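Avidin-related protein 4/5 (Gallus gallus, PDB 2OF8) probably binds biotin with high affinity, as avidin does, and holds a nitroanilide of biotin in this complex. Local coordinates at residues Ser5-Trp10 / Arg21-Arg26; Lys9-Asn12 / Ser16-Thr19; Gly31-Ala36 / Gly114-Thr119; Gly79-Phe82 / Lys88-Leu91. The protein carries 2 engineered substitutions. All coordinates share one frame; numbering follows the deposited sequence.

Contact 1 (Ser5-Trp10 / Arg21-Arg26); sequences SLTGKW and RAVNSR. With FMT (formic acid), chain F; FMT (formic acid), chain D.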
loop_
_atom_site.group_PDB
_atom_site.type_symbol
_atom_site.label_atom_id
_atom_site.label_comp_id
_atom_site.label_asym_id
_atom_site.label_seq_id
_atom_site.Cartn_x
_atom_site.Cartn_y
_atom_site.Cartn_z
ATOM N N SER A 5 -3.857 21.441 -14.304
ATOM C CA SER A 5 -3.731 20.659 -15.535
ATOM C C SER A 5 -2.541 19.686 -15.494
ATOM O O SER A 5 -1.515 19.978 -14.868
ATOM C CB SER A 5 -3.576 21.599 -16.728
ATOM O OG SER A 5 -3.575 20.875 -17.942
ATOM N N LEU A 6 -2.685 18.556 -16.189
ATOM C CA LEU A 6 -1.683 17.474 -16.206
ATOM C C LEU A 6 -0.797 17.465 -17.464
ATOM O O LEU A 6 0.318 16.943 -17.430
ATOM C CB LEU A 6 -2.375 16.105 -16.088
ATOM C CG LEU A 6 -2.114 15.260 -14.834
ATOM C CD1 LEU A 6 -2.807 15.883 -13.639
ATOM C CD2 LEU A 6 -2.580 13.820 -15.035
ATOM N N THR A 7 -1.298 17.999 -18.580
ATOM C CA THR A 7 -0.521 18.059 -19.827
ATOM C C THR A 7 0.761 18.856 -19.591
ATOM O O THR A 7 0.712 19.896 -18.960
ATOM C CB THR A 7 -1.361 18.710 -20.955
ATOM O OG1 THR A 7 -2.432 17.834 -21.336
ATOM C CG2 THR A 7 -0.546 18.911 -22.246
ATOM N N GLY A 8 1.893 18.345 -20.070
ATOM C CA GLY A 8 3.185 18.991 -19.906
ATOM C C GLY A 8 4.230 18.080 -19.285
ATOM O O GLY A 8 4.026 16.877 -19.147
ATOM N N LYS A 9 5.360 18.665 -18.911
ATOM C CA LYS A 9 6.487 17.920 -18.368
ATOM C C LYS A 9 6.590 18.134 -16.870
ATOM O O LYS A 9 6.405 19.247 -16.379
ATOM C CB LYS A 9 7.781 18.357 -19.044
ATOM C CG LYS A 9 7.877 17.948 -20.483
ATOM C CD LYS A 9 9.247 18.267 -21.063
ATOM C CE LYS A 9 9.408 17.680 -22.448
ATOM N NZ LYS A 9 9.769 16.238 -22.381
ATOM N N TRP A 10 6.913 17.053 -16.168
ATOM C CA TRP A 10 6.975 17.023 -14.717
ATOM C C TRP A 10 8.234 16.288 -14.276
ATOM O O TRP A 10 8.706 15.396 -14.971
ATOM C CB TRP A 10 5.779 16.253 -14.157
ATOM C CG TRP A 10 4.448 16.801 -14.523
ATOM C CD1 TRP A 10 3.753 16.565 -15.669
ATOM C CD2 TRP A 10 3.625 17.659 -13.724
ATOM N NE1 TRP A 10 2.556 17.233 -15.636
ATOM C CE2 TRP A 10 2.453 17.915 -14.454
ATOM C CE3 TRP A 10 3.762 18.246 -12.460
ATOM C CZ2 TRP A 10 1.425 18.727 -13.966
ATOM C CZ3 TRP A 10 2.740 19.047 -11.978
ATOM C CH2 TRP A 10 1.590 19.278 -12.732
ATOM N N ARG A 21 0.776 14.167 -22.696
ATOM C CA ARG A 21 0.280 14.815 -23.903
ATOM C C ARG A 21 -1.138 15.354 -23.650
ATOM O O ARG A 21 -1.545 15.514 -22.500
ATOM C CB ARG A 21 0.322 13.828 -25.075
ATOM C CG ARG A 21 1.711 13.265 -25.404
ATOM C CD ARG A 21 1.737 12.456 -26.700
ATOM N NE ARG A 21 3.051 11.897 -27.028
ATOM C CZ ARG A 21 3.597 10.828 -26.454
ATOM N NH1 ARG A 21 2.966 10.173 -25.489
ATOM N NH2 ARG A 21 4.795 10.407 -26.844
ATOM N N ALA A 22 -1.876 15.665 -24.716
ATOM C CA ALA A 22 -3.199 16.262 -24.581
ATOM C C ALA A 22 -4.151 15.333 -23.843
ATOM O O ALA A 22 -4.150 14.127 -24.059
ATOM C CB ALA A 22 -3.768 16.611 -25.941
ATOM N N VAL A 23 -4.949 15.920 -22.967
ATOM C CA VAL A 23 -5.984 15.192 -22.250
ATOM C C VAL A 23 -7.271 15.337 -23.063
ATOM O O VAL A 23 -7.675 16.457 -23.388
ATOM C CB VAL A 23 -6.178 15.768 -20.837
ATOM C CG1 VAL A 23 -7.284 15.049 -20.109
ATOM C CG2 VAL A 23 -4.876 15.686 -20.049
ATOM N N ASN A 24 -7.905 14.223 -23.414
ATOM C CA ASN A 24 -9.094 14.281 -24.268
ATOM C C ASN A 24 -10.353 14.579 -23.449
ATOM O O ASN A 24 -10.269 14.809 -22.244
ATOM C CB ASN A 24 -9.211 13.034 -25.162
ATOM C CG ASN A 24 -9.644 11.782 -24.420
ATOM O OD1 ASN A 24 -10.056 11.827 -23.265
ATOM N ND2 ASN A 24 -9.563 10.652 -25.105
ATOM N N SER A 25 -11.518 14.625 -24.092
ATOM C CA SER A 25 -12.717 15.059 -23.375
ATOM C C SER A 25 -13.197 14.044 -22.340
ATOM O O SER A 25 -13.957 14.407 -21.460
ATOM C CB SER A 25 -13.848 15.424 -24.318
ATOM O OG SER A 25 -14.247 14.301 -25.041
ATOM N N ARG A 26 -12.744 12.793 -22.445
ATOM C CA ARG A 26 -12.998 11.778 -21.423
ATOM C C ARG A 26 -12.019 11.840 -20.249
ATOM O O ARG A 26 -12.202 11.142 -19.247
ATOM C CB ARG A 26 -12.906 10.380 -22.039
ATOM C CG ARG A 26 -13.997 10.065 -23.020
ATOM C CD ARG A 26 -15.354 9.946 -22.414
ATOM N NE ARG A 26 -16.258 9.329 -23.375
ATOM C CZ ARG A 26 -17.574 9.422 -23.349
ATOM N NH1 ARG A 26 -18.201 10.088 -22.395
ATOM N NH2 ARG A 26 -18.275 8.828 -24.298
HETATM C C FMT F . 12.865 15.990 -21.049
HETATM O O1 FMT F . 12.056 15.116 -21.363
HETATM O O2 FMT F . 12.566 17.185 -21.118
HETATM C C FMT D . -21.551 12.105 -23.252
HETATM O O1 FMT D . -20.938 11.463 -22.380
HETATM O O2 FMT D . -21.888 11.633 -24.352
HETATM O O HOH W 1 -4.772 19.045 -22.583
#
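T7 turns its hydroxyl beside its own backbone N (chi1 -69°), which sets OG1 over the carbonyl of R21 and swings the methyl CG2 away from the nitrogen. V23, with CG1 opposite its backbone N (chi1 178°), leaves CG2 on the nitrogen side, where it passes T7 OG1 at 3.5 Å; the two side chains run by one another in opposite directions. The one direct bond between 5-10 and 21-26 runs from T7 OG1 to R21 O, 2.7 Å long. The hydroxyl sits 42° out of the carbonyl plane, off the lone-pair directions, though the bond is short. Threonine suits this place with both branches: OG1 donates to R21 O and accepts from a water 2.9 Å away, while CG2 lies 3.5 Å from R21 O. The water in turn receives V23 N at 3.2 Å, and that backbone N-H is thus satisfied at the surface. G8 fits the next step of the chain, since a CB there would collide with T7 O. Further along, W10 NE1 donates to L6 O over 2.9 Å, tying the entry loop back to the first strand. V23 and L6 both pack on F29 of strand 28-34. Together the pair fastens the loop after strand 17-20 to the lead-in of strand 8-12, at one end of the avidin β-barrel.

Contact 2 (Lys9-Asn12 / Ser16-Thr19); sequences KWTN and SIMT. With BNI (5-(2-oxo-hexahydro-thieno[3,4-D]imidazol-6-yl)-pentanoic acid (4-nitro-phenyl)-amide), chain C; FMT (formic acid), chain F.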
loop_
_atom_site.group_PDB
_atom_site.type_symbol
_atom_site.label_atom_id
_atom_site.label_comp_id
_atom_site.label_asym_id
_atom_site.label_seq_id
_atom_site.Cartn_x
_atom_site.Cartn_y
_atom_site.Cartn_z
ATOM N N LYS A 9 5.360 18.665 -18.911
ATOM C CA LYS A 9 6.487 17.920 -18.368
ATOM C C LYS A 9 6.590 18.134 -16.870
ATOM O O LYS A 9 6.405 19.247 -16.379
ATOM C CB LYS A 9 7.781 18.357 -19.044
ATOM C CG LYS A 9 7.877 17.948 -20.483
ATOM C CD LYS A 9 9.247 18.267 -21.063
ATOM C CE LYS A 9 9.408 17.680 -22.448
ATOM N NZ LYS A 9 9.769 16.238 -22.381
ATOM N N TRP A 10 6.913 17.053 -16.168
ATOM C CA TRP A 10 6.975 17.023 -14.717
ATOM C C TRP A 10 8.234 16.288 -14.276
ATOM O O TRP A 10 8.706 15.396 -14.971
ATOM C CB TRP A 10 5.779 16.253 -14.157
ATOM C CG TRP A 10 4.448 16.801 -14.523
ATOM C CD1 TRP A 10 3.753 16.565 -15.669
ATOM C CD2 TRP A 10 3.625 17.659 -13.724
ATOM N NE1 TRP A 10 2.556 17.233 -15.636
ATOM C CE2 TRP A 10 2.453 17.915 -14.454
ATOM C CE3 TRP A 10 3.762 18.246 -12.460
ATOM C CZ2 TRP A 10 1.425 18.727 -13.966
ATOM C CZ3 TRP A 10 2.740 19.047 -11.978
ATOM C CH2 TRP A 10 1.590 19.278 -12.732
ATOM N N THR A 11 8.787 16.688 -13.134
ATOM C CA THR A 11 9.792 15.890 -12.430
ATOM C C THR A 11 9.235 15.439 -11.109
ATOM O O THR A 11 8.327 16.070 -10.581
ATOM C CB THR A 11 11.036 16.658 -12.079
ATOM O OG1 THR A 11 10.905 17.994 -11.604
ATOM C CG2 THR A 11 12.334 15.986 -12.033
ATOM N N ASN A 12 9.813 14.381 -10.550
ATOM C CA ASN A 12 9.475 13.979 -9.194
ATOM C C ASN A 12 10.670 14.023 -8.263
ATOM O O ASN A 12 11.790 14.361 -8.657
ATOM C CB ASN A 12 8.691 12.647 -9.148
ATOM C CG ASN A 12 9.535 11.421 -9.441
ATOM O OD1 ASN A 12 10.757 11.412 -9.277
ATOM N ND2 ASN A 12 8.864 10.355 -9.870
ATOM N N SER A 16 12.912 11.483 -11.593
ATOM C CA SER A 16 12.280 10.987 -12.803
ATOM C C SER A 16 11.559 12.108 -13.532
ATOM O O SER A 16 11.144 13.089 -12.924
ATOM C CB SER A 16 11.297 9.879 -12.471
ATOM O OG SER A 16 11.965 8.838 -11.793
ATOM N N ILE A 17 11.398 11.938 -14.840
ATOM C CA ILE A 17 10.709 12.904 -15.693
ATOM C C ILE A 17 9.569 12.220 -16.399
ATOM O O ILE A 17 9.724 11.124 -16.919
ATOM C CB ILE A 17 11.654 13.509 -16.760
ATOM C CG1 ILE A 17 12.838 14.185 -16.095
ATOM C CG2 ILE A 17 10.895 14.506 -17.664
ATOM C CD1 ILE A 17 13.863 14.683 -17.079
ATOM N N MET A 18 8.414 12.859 -16.437
ATOM C CA MET A 18 7.372 12.367 -17.323
ATOM C C MET A 18 6.761 13.503 -18.108
ATOM O O MET A 18 6.719 14.654 -17.682
ATOM C CB MET A 18 6.315 11.554 -16.603
ATOM C CG MET A 18 5.483 12.345 -15.683
ATOM S SD MET A 18 3.967 11.403 -15.086
ATOM C CE MET A 18 3.270 12.705 -14.142
ATOM N N THR A 19 6.293 13.135 -19.286
ATOM C CA THR A 19 5.693 14.053 -20.227
ATOM C C THR A 19 4.304 13.534 -20.547
ATOM O O THR A 19 4.153 12.396 -20.983
ATOM C CB THR A 19 6.527 14.108 -21.510
ATOM O OG1 THR A 19 7.882 14.452 -21.191
ATOM C CG2 THR A 19 6.055 15.227 -22.439
HETATM C C1 BNI C . 11.722 -1.518 -12.256
HETATM C C10 BNI C . 11.108 -0.661 -13.371
HETATM C C9 BNI C . 11.201 0.833 -13.079
HETATM C C8 BNI C . 10.397 1.215 -11.845
HETATM C C7 BNI C . 10.694 2.632 -11.402
HETATM C C2 BNI C . 9.866 3.009 -10.119
HETATM C C6 BNI C . 7.910 3.938 -8.797
HETATM C C4 BNI C . 10.328 4.316 -9.410
HETATM C C5 BNI C . 9.144 4.819 -8.563
HETATM C C3 BNI C . 9.811 6.474 -10.021
HETATM O O2 BNI C . 12.768 -1.194 -11.701
HETATM O O3 BNI C . 9.851 7.588 -10.608
HETATM N N1 BNI C . 8.966 6.168 -9.038
HETATM N N2 BNI C . 10.593 5.436 -10.295
HETATM S S1 BNI C . 8.106 3.329 -10.501
HETATM N N17 BNI C . 11.071 -2.604 -11.835
HETATM C C18 BNI C . 11.391 -3.561 -10.908
HETATM C C20 BNI C . 11.224 -4.949 -11.202
HETATM C C21 BNI C . 11.559 -5.935 -10.210
HETATM C C22 BNI C . 12.082 -5.519 -8.912
HETATM C C23 BNI C . 12.252 -4.128 -8.619
HETATM C C24 BNI C . 11.918 -3.150 -9.600
HETATM N N25 BNI C . 12.436 -6.577 -7.890
HETATM O O26 BNI C . 12.289 -7.742 -8.124
HETATM O O27 BNI C . 12.869 -6.283 -6.815
HETATM C C FMT F . 12.865 15.990 -21.049
HETATM O O1 FMT F . 12.056 15.116 -21.363
HETATM O O2 FMT F . 12.566 17.185 -21.118
#
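N12 and S16 face each other where strand 8-12 gives way to strand 17-20, and the asparagine is worth following outward. Its CB packs against strand 111-120, and CG, lying between the backbone N and the carbonyl carbon (chi1 73°), comes 3.8 Å from S16 CB. OD1 then accepts S16 N at 3.2 Å, the donor standing well above the amide plane, and also L14 N, which makes an Asx turn. At the other tip ND2 donates to the ureido oxygen O3 of the biotin anilide, 3.0 Å away and nearly straight at 165°. S16 OG reaches the same O3 at 2.7 Å, while A36 N, in the loop that follows strand 28-34, donates to that hydroxyl. A leucine in place of N12 would probably leave S16 N and L14 N without their acceptor and rob O3 of one donor. Behind this site the hairpin is regular: W10 and M18 form a hydrogen-bonded antiparallel pair, with W10 N 2.8 Å from M18 O. Their side chains lie alongside each other within the barrel, the methionine methyl CE 4.2 Å from W10 CD1. On the outer face K9 runs beside T19, its long chain letting NZ donate to T19 OG1 at 2.9 Å, while a formic acid molecule, probably from the crystallisation liquor, accepts from the same amine. W10 and M18 thus pack apolar surface inside, K9 and T19 pair polar groups outside, and at the turn an amide shapes the backbone with one end and grips the ligand with the other.

Contact 3 (Gly31-Ala36 / Gly114-Thr119); sequences GTYLTA and GYNNFT. With BNI (5-(2-oxo-hexahydro-thieno[3,4-D]imidazol-6-yl)-pentanoic acid (4-nitro-phenyl)-amide), chain C.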
loop_
_atom_site.group_PDB
_atom_site.type_symbol
_atom_site.label_atom_id
_atom_site.label_comp_id
_atom_site.label_asym_id
_atom_site.label_seq_id
_atom_site.Cartn_x
_atom_site.Cartn_y
_atom_site.Cartn_z
ATOM N N GLY A 31 1.498 9.485 -22.623
ATOM C CA GLY A 31 2.721 10.178 -22.315
ATOM C C GLY A 31 3.886 9.228 -22.264
ATOM O O GLY A 31 3.794 8.071 -22.655
ATOM N N THR A 32 5.005 9.741 -21.779
ATOM C CA THR A 32 6.199 8.945 -21.576
ATOM C C THR A 32 6.756 9.207 -20.193
ATOM O O THR A 32 6.504 10.239 -19.578
ATOM C CB THR A 32 7.277 9.274 -22.618
ATOM O OG1 THR A 32 7.659 10.646 -22.484
ATOM C CG2 THR A 32 6.752 9.119 -24.050
ATOM N N TYR A 33 7.536 8.248 -19.725
ATOM C CA TYR A 33 8.082 8.268 -18.380
ATOM C C TYR A 33 9.534 7.819 -18.465
ATOM O O TYR A 33 9.814 6.736 -18.971
ATOM C CB TYR A 33 7.282 7.327 -17.466
ATOM C CG TYR A 33 7.406 7.636 -15.991
ATOM C CD1 TYR A 33 8.549 7.295 -15.275
ATOM C CD2 TYR A 33 6.379 8.261 -15.305
ATOM C CE1 TYR A 33 8.658 7.583 -13.913
ATOM C CE2 TYR A 33 6.478 8.551 -13.952
ATOM C CZ TYR A 33 7.613 8.219 -13.259
ATOM O OH TYR A 33 7.673 8.519 -11.920
ATOM N N LEU A 34 10.445 8.650 -17.968
ATOM C CA LEU A 34 11.861 8.328 -17.868
ATOM C C LEU A 34 12.187 8.220 -16.382
ATOM O O LEU A 34 12.316 9.229 -15.686
ATOM C CB LEU A 34 12.726 9.391 -18.545
ATOM C CG LEU A 34 14.207 9.015 -18.652
ATOM C CD1 LEU A 34 14.418 7.774 -19.486
ATOM C CD2 LEU A 34 15.003 10.181 -19.235
ATOM N N THR A 35 12.243 6.995 -15.879
ATOM C CA THR A 35 12.561 6.799 -14.478
ATOM C C THR A 35 14.042 7.039 -14.209
ATOM O O THR A 35 14.897 6.659 -15.003
ATOM C CB THR A 35 12.120 5.418 -13.970
ATOM O OG1 THR A 35 12.431 5.333 -12.568
ATOM C CG2 THR A 35 12.823 4.243 -14.684
ATOM N N ALA A 36 14.332 7.674 -13.077
ATOM C CA ALA A 36 15.714 7.882 -12.649
ATOM C C ALA A 36 16.313 6.621 -12.038
ATOM O O ALA A 36 17.539 6.502 -11.974
ATOM C CB ALA A 36 15.795 9.033 -11.654
ATOM N N GLY A 114 4.912 2.855 -2.865
ATOM C CA GLY A 114 5.657 4.052 -2.532
ATOM C C GLY A 114 4.893 5.302 -2.899
ATOM O O GLY A 114 3.723 5.254 -3.263
ATOM N N TYR A 115 5.568 6.436 -2.757
ATOM C CA TYR A 115 4.996 7.742 -3.058
ATOM C C TYR A 115 5.839 8.468 -4.091
ATOM O O TYR A 115 7.006 8.148 -4.296
ATOM C CB TYR A 115 4.883 8.608 -1.796
ATOM C CG TYR A 115 6.183 9.222 -1.288
ATOM C CD1 TYR A 115 6.544 10.523 -1.637
ATOM C CD2 TYR A 115 7.019 8.525 -0.423
ATOM C CE1 TYR A 115 7.707 11.100 -1.155
ATOM C CE2 TYR A 115 8.191 9.100 0.067
ATOM C CZ TYR A 115 8.523 10.386 -0.295
ATOM O OH TYR A 115 9.675 10.953 0.214
ATOM N N ASN A 116 5.262 9.495 -4.702
ATOM C CA ASN A 116 6.054 10.471 -5.440
ATOM C C ASN A 116 5.307 11.786 -5.481
ATOM O O ASN A 116 4.095 11.812 -5.664
ATOM C CB ASN A 116 6.320 10.046 -6.896
ATOM C CG ASN A 116 7.492 9.094 -7.061
ATOM O OD1 ASN A 116 7.336 8.025 -7.648
ATOM N ND2 ASN A 116 8.683 9.504 -6.614
ATOM N N ASN A 117 6.057 12.870 -5.358
ATOM C CA ASN A 117 5.543 14.213 -5.528
ATOM C C ASN A 117 6.138 14.768 -6.813
ATOM O O ASN A 117 7.347 14.680 -7.009
ATOM C CB ASN A 117 5.942 15.042 -4.305
ATOM C CG ASN A 117 5.480 14.403 -2.994
ATOM O OD1 ASN A 117 4.348 13.962 -2.900
ATOM N ND2 ASN A 117 6.362 14.341 -1.994
ATOM N N PHE A 118 5.289 15.303 -7.691
ATOM C CA PHE A 118 5.727 15.854 -8.971
ATOM C C PHE A 118 5.466 17.357 -9.016
ATOM O O PHE A 118 4.418 17.835 -8.569
ATOM C CB PHE A 118 4.986 15.244 -10.170
ATOM C CG PHE A 118 5.199 13.763 -10.392
ATOM C CD1 PHE A 118 5.984 13.309 -11.445
ATOM C CD2 PHE A 118 4.546 12.822 -9.609
ATOM C CE1 PHE A 118 6.134 11.954 -11.689
ATOM C CE2 PHE A 118 4.698 11.460 -9.851
ATOM C CZ PHE A 118 5.494 11.030 -10.886
ATOM N N THR A 119 6.411 18.088 -9.601
ATOM C CA THR A 119 6.217 19.497 -9.931
ATOM C C THR A 119 6.608 19.724 -11.388
ATOM O O THR A 119 7.301 18.914 -11.994
ATOM C CB THR A 119 7.038 20.412 -9.004
ATOM O OG1 THR A 119 8.403 19.997 -8.998
ATOM C CG2 THR A 119 6.584 20.283 -7.552
HETATM C C1 BNI C . 11.722 -1.518 -12.256
HETATM C C10 BNI C . 11.108 -0.661 -13.371
HETATM C C9 BNI C . 11.201 0.833 -13.079
HETATM C C8 BNI C . 10.397 1.215 -11.845
HETATM C C7 BNI C . 10.694 2.632 -11.402
HETATM C C2 BNI C . 9.866 3.009 -10.119
HETATM C C6 BNI C . 7.910 3.938 -8.797
HETATM C C4 BNI C . 10.328 4.316 -9.410
HETATM C C5 BNI C . 9.144 4.819 -8.563
HETATM C C3 BNI C . 9.811 6.474 -10.021
HETATM O O2 BNI C . 12.768 -1.194 -11.701
HETATM O O3 BNI C . 9.851 7.588 -10.608
HETATM N N1 BNI C . 8.966 6.168 -9.038
HETATM N N2 BNI C . 10.593 5.436 -10.295
HETATM S S1 BNI C . 8.106 3.329 -10.501
HETATM N N17 BNI C . 11.071 -2.604 -11.835
HETATM C C18 BNI C . 11.391 -3.561 -10.908
HETATM C C20 BNI C . 11.224 -4.949 -11.202
HETATM C C21 BNI C . 11.559 -5.935 -10.210
HETATM C C22 BNI C . 12.082 -5.519 -8.912
HETATM C C23 BNI C . 12.252 -4.128 -8.619
HETATM C C24 BNI C . 11.918 -3.150 -9.600
HETATM N N25 BNI C . 12.436 -6.577 -7.890
HETATM O O26 BNI C . 12.289 -7.742 -8.124
HETATM O O27 BNI C . 12.869 -6.283 -6.815
#
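Y33 belongs to the biotin pocket, and F118 packs against its hydroxyl end, the two side chains approaching across the barrel interior from strands 28-34 and 111-120. The tyrosine extends with CG opposite its backbone N (chi1 -158°), carrying OH to 3.5 Å from F118 CZ, near the plane of the phenyl ring. The rings meet at their edges, CE2 of Y33 lying 4.1 Å from CZ of F118; F77 and W68 also meet the tyrosine ring. Y33 OH donates to the ligand's O3 at 2.7 Å, with O3 in the plane of the tyrosine ring. The ureido nitrogens find acceptors on the two segments: N2 gives to T35 OG1 at 2.9 Å, almost straight at 173°, and N1 gives to N116 OD1 at 2.8 Å. T35 suits its place because its hydroxyl can accept from N2 while donating to V37 O; N116 has its amide held by N13 through ND2. A phenylalanine at Y33 would probably leave O3 short of one donor and F118 CZ without the OH that touches it. With N12 and S16 also donating to O3, and acceptors waiting for both N-H groups, the pocket is likely to polarise the ureido group toward an oxyanion-like form.

Contact 4 (Gly79-Phe82 / Lys88-Leu91); sequences GQCF and KEVL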
loop_
_atom_site.group_PDB
_atom_site.type_symbol
_atom_site.label_atom_id
_atom_site.label_comp_id
_atom_site.label_asym_id
_atom_site.label_seq_id
_atom_site.Cartn_x
_atom_site.Cartn_y
_atom_site.Cartn_z
ATOM N N GLY A 79 -3.270 9.745 -7.881
ATOM C CA GLY A 79 -3.057 10.930 -7.083
ATOM C C GLY A 79 -4.000 12.038 -7.454
ATOM O O GLY A 79 -5.021 11.826 -8.113
ATOM N N GLN A 80 -3.629 13.234 -7.018
ATOM C CA GLN A 80 -4.438 14.419 -7.229
ATOM C C GLN A 80 -3.526 15.581 -7.605
ATOM O O GLN A 80 -2.401 15.692 -7.105
ATOM C CB GLN A 80 -5.271 14.724 -5.969
ATOM C CG GLN A 80 -6.288 15.832 -6.147
ATOM C CD GLN A 80 -7.307 15.987 -5.015
ATOM O OE1 GLN A 80 -8.188 16.863 -5.113
ATOM N NE2 GLN A 80 -7.219 15.191 -3.980
ATOM N N CYS A 81 -4.025 16.422 -8.507
ATOM C CA CYS A 81 -3.353 17.651 -8.907
ATOM C C CYS A 81 -3.893 18.786 -8.055
ATOM O O CYS A 81 -5.077 19.095 -8.132
ATOM C CB CYS A 81 -3.634 17.929 -10.386
ATOM S SG CYS A 81 -2.684 19.251 -11.145
ATOM N N PHE A 82 -3.033 19.378 -7.228
ATOM C CA PHE A 82 -3.391 20.532 -6.418
ATOM C C PHE A 82 -2.815 21.797 -7.013
ATOM O O PHE A 82 -1.687 21.804 -7.484
ATOM C CB PHE A 82 -2.854 20.373 -4.999
ATOM C CG PHE A 82 -3.475 19.243 -4.247
ATOM C CD1 PHE A 82 -4.770 19.351 -3.767
ATOM C CD2 PHE A 82 -2.777 18.068 -4.008
ATOM C CE1 PHE A 82 -5.356 18.319 -3.064
ATOM C CE2 PHE A 82 -3.362 17.033 -3.300
ATOM C CZ PHE A 82 -4.651 17.161 -2.819
ATOM N N LYS A 88 0.773 27.516 -8.356
ATOM C CA LYS A 88 1.726 26.412 -8.455
ATOM C C LYS A 88 1.007 25.076 -8.340
ATOM O O LYS A 88 0.176 24.887 -7.458
ATOM C CB LYS A 88 2.786 26.521 -7.357
ATOM C CG LYS A 88 3.782 25.369 -7.299
ATOM C CD LYS A 88 4.906 25.657 -6.311
ATOM C CE LYS A 88 4.676 24.990 -4.972
ATOM N NZ LYS A 88 5.587 23.831 -4.766
ATOM N N GLU A 89 1.364 24.149 -9.224
ATOM C CA GLU A 89 0.761 22.830 -9.250
ATOM C C GLU A 89 1.692 21.777 -8.686
ATOM O O GLU A 89 2.895 21.789 -8.915
ATOM C CB GLU A 89 0.399 22.441 -10.668
ATOM C CG GLU A 89 -0.611 23.370 -11.295
ATOM C CD GLU A 89 -1.074 22.859 -12.633
ATOM O OE1 GLU A 89 -0.563 21.804 -13.084
ATOM O OE2 GLU A 89 -1.965 23.489 -13.219
ATOM N N VAL A 90 1.110 20.850 -7.944
ATOM C CA VAL A 90 1.818 19.692 -7.436
ATOM C C VAL A 90 0.951 18.464 -7.685
ATOM O O VAL A 90 -0.258 18.486 -7.425
ATOM C CB VAL A 90 2.100 19.827 -5.914
ATOM C CG1 VAL A 90 2.750 18.564 -5.362
ATOM C CG2 VAL A 90 2.957 21.050 -5.607
ATOM N N LEU A 91 1.560 17.398 -8.194
ATOM C CA LEU A 91 0.901 16.099 -8.211
ATOM C C LEU A 91 1.357 15.320 -6.995
ATOM O O LEU A 91 2.539 15.014 -6.853
ATOM C CB LEU A 91 1.222 15.290 -9.467
ATOM C CG LEU A 91 1.126 16.006 -10.806
ATOM C CD1 LEU A 91 1.447 15.040 -11.922
ATOM C CD2 LEU A 91 -0.252 16.615 -11.002
#
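A β-hairpin links strands 74-83 and 89-98, and near its turn C81 and L91 touch on one face, while the side chains of F82 and V90 lie on the other and their backbones hydrogen-bond. F82 N donates to V90 O at 2.9 Å, nearly straight at 167°, and V90 N returns to F82 O at 3.0 Å, making a hydrogen-bonded antiparallel pair. The neighbouring C81 and L91 form a non-hydrogen-bonded pair, and the strands run antiparallel, at 174° between their directions. C81 places SG opposite its backbone N (chi1 -170°), and L91 CD2 comes up to it at 3.6 Å, a branch against sulfur. This sulfur is bonded to C4 in a disulfide, so the hairpin also holds the N-terminal segment. E89 leans past the same sulfur, its OE1 3.8 Å from C81 SG. Its carboxylate finds its main partners beyond the hairpin: OE2 accepts S5 N and OE1 pairs with R120 in a salt bridge, which suits a glutamate at the border of the core. L91 goes on inward to W10 and L6, as befits a branched apolar residue. On the opposite face the F82 ring is flanked by Q80, whose CG stands 3.9 Å above it, offset from its centre. F82 also packs on D103 of a neighbouring subunit. Such alternation is characteristic of antiparallel barrel strands; in this hairpin the outward face, at Q80 and F82, also meets a partner in the avidin-type tetramer.

Overall arrangement
All four contacts belong to one closed antiparallel barrel but sit at different depths. Contact 3 is fully buried and spans the interior between strands that are not neighbours, so it works through side chains and the ligand. Contacts 2 and 4 are partly buried hairpins, held by backbone ladders. Contact 1 is a surface tie, one hydroxyl bond and a water. Contacts 1 and 2 share K9 and W10 on strand 8-12; contacts 2 and 3 both grip the biotin anilide. W10 packs on L91 of contact 4, and M18 of contact 2 packs on it too, while L91 bonds through its backbone to F118 of contact 3; the T7-R21 tie of contact 1 stays at the surface.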